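Local coordinates for protein probable ribosomal RNA small subunit methyltransferase (Thermus thermophilus, PDB 3DMF) that probably transfers methyl groups from S-adenosylmethionine to ribosomal RNA of the small subunit, at residues Q236-G241 against D300-N305. Numbering follows the deposited sequence.
With SAM (S-adenosylmethionine), chain H.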
loop_
_atom_site.group_PDB
_atom_site.type_symbol
_atom_site.label_atom_id
_atom_site.label_comp_id
_atom_site.label_asym_id
_atom_site.label_seq_id
_atom_site.Cartn_x
_atom_site.Cartn_y
_atom_site.Cartn_z
ATOM N N GLN A 236 -24.235 5.022 6.252
ATOM C CA GLN A 236 -23.247 4.513 5.302
ATOM C C GLN A 236 -21.950 5.276 5.427
ATOM O O GLN A 236 -21.918 6.502 5.262
ATOM C CB GLN A 236 -23.772 4.618 3.883
ATOM C CG GLN A 236 -24.916 3.644 3.618
ATOM C CD GLN A 236 -25.618 3.918 2.315
ATOM O OE1 GLN A 236 -25.579 5.034 1.800
ATOM N NE2 GLN A 236 -26.282 2.903 1.777
ATOM N N VAL A 237 -20.886 4.526 5.711
ATOM C CA VAL A 237 -19.570 5.095 5.995
ATOM C C VAL A 237 -18.558 4.622 4.961
ATOM O O VAL A 237 -18.539 3.454 4.627
ATOM C CB VAL A 237 -19.076 4.672 7.408
ATOM C CG1 VAL A 237 -17.618 5.129 7.681
ATOM C CG2 VAL A 237 -20.023 5.199 8.485
ATOM N N LEU A 238 -17.725 5.540 4.476
ATOM C CA LEU A 238 -16.555 5.191 3.666
ATOM C C LEU A 238 -15.294 5.488 4.469
ATOM O O LEU A 238 -15.146 6.597 5.001
ATOM C CB LEU A 238 -16.513 5.993 2.373
ATOM C CG LEU A 238 -15.376 5.668 1.375
ATOM C CD1 LEU A 238 -15.428 4.181 0.908
ATOM C CD2 LEU A 238 -15.484 6.632 0.184
ATOM N N ASP A 239 -14.421 4.486 4.576
ATOM C CA ASP A 239 -13.135 4.608 5.291
ATOM C C ASP A 239 -12.062 4.619 4.215
ATOM O O ASP A 239 -11.806 3.589 3.574
ATOM C CB ASP A 239 -12.960 3.417 6.261
ATOM C CG ASP A 239 -11.661 3.441 7.037
ATOM O OD1 ASP A 239 -10.832 4.336 6.804
ATOM O OD2 ASP A 239 -11.473 2.534 7.893
ATOM N N LEU A 240 -11.496 5.796 3.971
ATOM C CA LEU A 240 -10.482 5.951 2.912
ATOM C C LEU A 240 -9.112 5.548 3.435
ATOM O O LEU A 240 -8.549 6.199 4.323
ATOM C CB LEU A 240 -10.441 7.415 2.422
ATOM C CG LEU A 240 -11.660 7.913 1.645
ATOM C CD1 LEU A 240 -11.642 9.434 1.578
ATOM C CD2 LEU A 240 -11.696 7.321 0.232
ATOM N N GLY A 241 -8.573 4.459 2.888
ATOM C CA GLY A 241 -7.294 3.938 3.340
ATOM C C GLY A 241 -7.489 3.144 4.615
ATOM O O GLY A 241 -6.939 3.493 5.662
ATOM N N ASP A 300 -22.909 8.806 4.029
ATOM C CA ASP A 300 -23.312 9.749 5.071
ATOM C C ASP A 300 -22.122 10.292 5.857
ATOM O O ASP A 300 -22.113 11.459 6.283
ATOM C CB ASP A 300 -24.295 9.080 6.038
ATOM C CG ASP A 300 -25.505 8.519 5.328
ATOM O OD1 ASP A 300 -26.152 9.289 4.586
ATOM O OD2 ASP A 300 -25.795 7.312 5.491
ATOM N N ILE A 301 -21.139 9.425 6.077
ATOM C CA ILE A 301 -19.954 9.776 6.855
ATOM C C ILE A 301 -18.753 9.253 6.089
ATOM O O ILE A 301 -18.781 8.129 5.608
ATOM C CB ILE A 301 -19.980 9.123 8.261
ATOM C CG1 ILE A 301 -21.256 9.548 9.018
ATOM C CG2 ILE A 301 -18.752 9.512 9.075
ATOM C CD1 ILE A 301 -21.528 8.759 10.297
ATOM N N ILE A 302 -17.708 10.071 5.974
ATOM C CA ILE A 302 -16.429 9.587 5.431
ATOM C C ILE A 302 -15.333 9.872 6.446
ATOM O O ILE A 302 -15.310 10.950 7.022
ATOM C CB ILE A 302 -16.150 10.178 4.017
ATOM C CG1 ILE A 302 -17.265 9.722 3.059
ATOM C CG2 ILE A 302 -14.762 9.746 3.498
ATOM C CD1 ILE A 302 -17.148 10.248 1.624
ATOM N N VAL A 303 -14.474 8.879 6.705
ATOM C CA VAL A 303 -13.388 9.010 7.687
ATOM C C VAL A 303 -12.075 8.649 7.043
ATOM O O VAL A 303 -12.046 7.806 6.146
ATOM C CB VAL A 303 -13.594 8.117 8.960
ATOM C CG1 VAL A 303 -14.838 8.532 9.714
ATOM C CG2 VAL A 303 -13.609 6.633 8.610
ATOM N N THR A 304 -10.998 9.276 7.502
ATOM C CA THR A 304 -9.675 8.916 7.009
ATOM C C THR A 304 -8.548 9.333 7.933
ATOM O O THR A 304 -8.550 10.442 8.472
ATOM C CB THR A 304 -9.425 9.470 5.568
ATOM O OG1 THR A 304 -8.182 8.953 5.066
ATOM C CG2 THR A 304 -9.385 11.030 5.513
ATOM N N ASN A 305 -7.616 8.399 8.120
ATOM C CA ASN A 305 -6.252 8.712 8.548
ATOM C C ASN A 305 -5.388 8.545 7.282
ATOM O O ASN A 305 -4.997 7.421 6.952
ATOM C CB ASN A 305 -5.803 7.773 9.676
ATOM C CG ASN A 305 -4.426 8.101 10.172
ATOM O OD1 ASN A 305 -3.741 8.944 9.589
ATOM N ND2 ASN A 305 -4.002 7.454 11.261
HETATM N N SAM H . -7.216 3.550 8.471
HETATM C CA SAM H . -6.047 2.776 8.996
HETATM C C SAM H . -5.733 3.224 10.420
HETATM O O SAM H . -6.230 4.275 10.812
HETATM O OXT SAM H . -4.990 2.551 11.118
HETATM C CB SAM H . -4.782 2.960 8.153
HETATM C CG SAM H . -4.304 4.414 8.028
HETATM S SD SAM H . -2.719 4.589 7.152
HETATM C CE SAM H . -2.144 6.191 7.777
HETATM C "C5'" SAM H . -3.212 5.086 5.479
HETATM C "C4'" SAM H . -3.696 3.913 4.620
HETATM O "O4'" SAM H . -3.896 4.443 3.306
HETATM C "C3'" SAM H . -2.725 2.720 4.526
HETATM O "O3'" SAM H . -3.383 1.546 4.910
HETATM C "C2'" SAM H . -2.353 2.737 3.040
HETATM O "O2'" SAM H . -1.949 1.482 2.483
HETATM C "C1'" SAM H . -3.597 3.367 2.439
HETATM N N9 SAM H . -3.386 3.874 1.074
HETATM C C8 SAM H . -2.241 4.383 0.501
HETATM N N7 SAM H . -2.524 4.730 -0.789
HETATM C C5 SAM H . -3.825 4.428 -1.031
HETATM C C6 SAM H . -4.634 4.534 -2.161
HETATM N N6 SAM H . -4.202 4.974 -3.348
HETATM N N1 SAM H . -5.945 4.136 -2.040
HETATM C C2 SAM H . -6.466 3.611 -0.888
HETATM N N3 SAM H . -5.673 3.460 0.243
HETATM C C4 SAM H . -4.373 3.893 0.136
HETATM O O HOH W 1 -8.355 5.708 7.096
#
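Leu-240 lays CD1 against CG2 of Ile-302 at 3.7 Å, and beside them CB of Leu-238 packs on CG1 of the same isoleucine. That CG2 stands anti to the backbone N (chi1 -61° for CG1), which turns it toward Leu-240. On the other face Val-237 sets CG2 on CB of Ile-301 at 3.9 Å, and CG2 of Val-303 lies against CB of Asp-239. Between the two layers the backbones run parallel: Leu-238 N donates to Ile-301 O, Val-303 N to Leu-238 O (2.9 Å), and Leu-240 N to Val-303 O. Thr-304 OG1 donates to Leu-240 O at 2.9 Å, and a water joins that oxygen and Asp-239 OD1 to Asn-305 N; OD2 of Asp-239 is hydrogen-bonded to Thr-248 OG1. Gly-241 O accepts a hydrogen bond from the amino nitrogen of S-adenosylmethionine (2.8 Å), whose methyl carbon CE lies 3.2 Å from Asn-305 O. Asn-305, which binds cofactor and guanosine, opens the Asn-Pro-Pro-Phe motif of N6-adenine and related methyltransferases. At the far end Gln-236 O takes two donors, Ile-301 N and Asp-300 N, while Asp-300 OD2 receives Gln-236 N at 2.9 Å (168° at the hydrogen) on its anti side. With an alanine in place of Asp-300, Gln-236 N would probably lose this acceptor and Arg-331 its salt bridge to OD1. These are neighbouring central strands of a Rossmann-like methyltransferase sheet, flanked by strands 257-262 and 334-340; helix 317-329 covers the Leu-240 and Ile-302 face, and helix 214-227 packs on Ile-301 and Val-303.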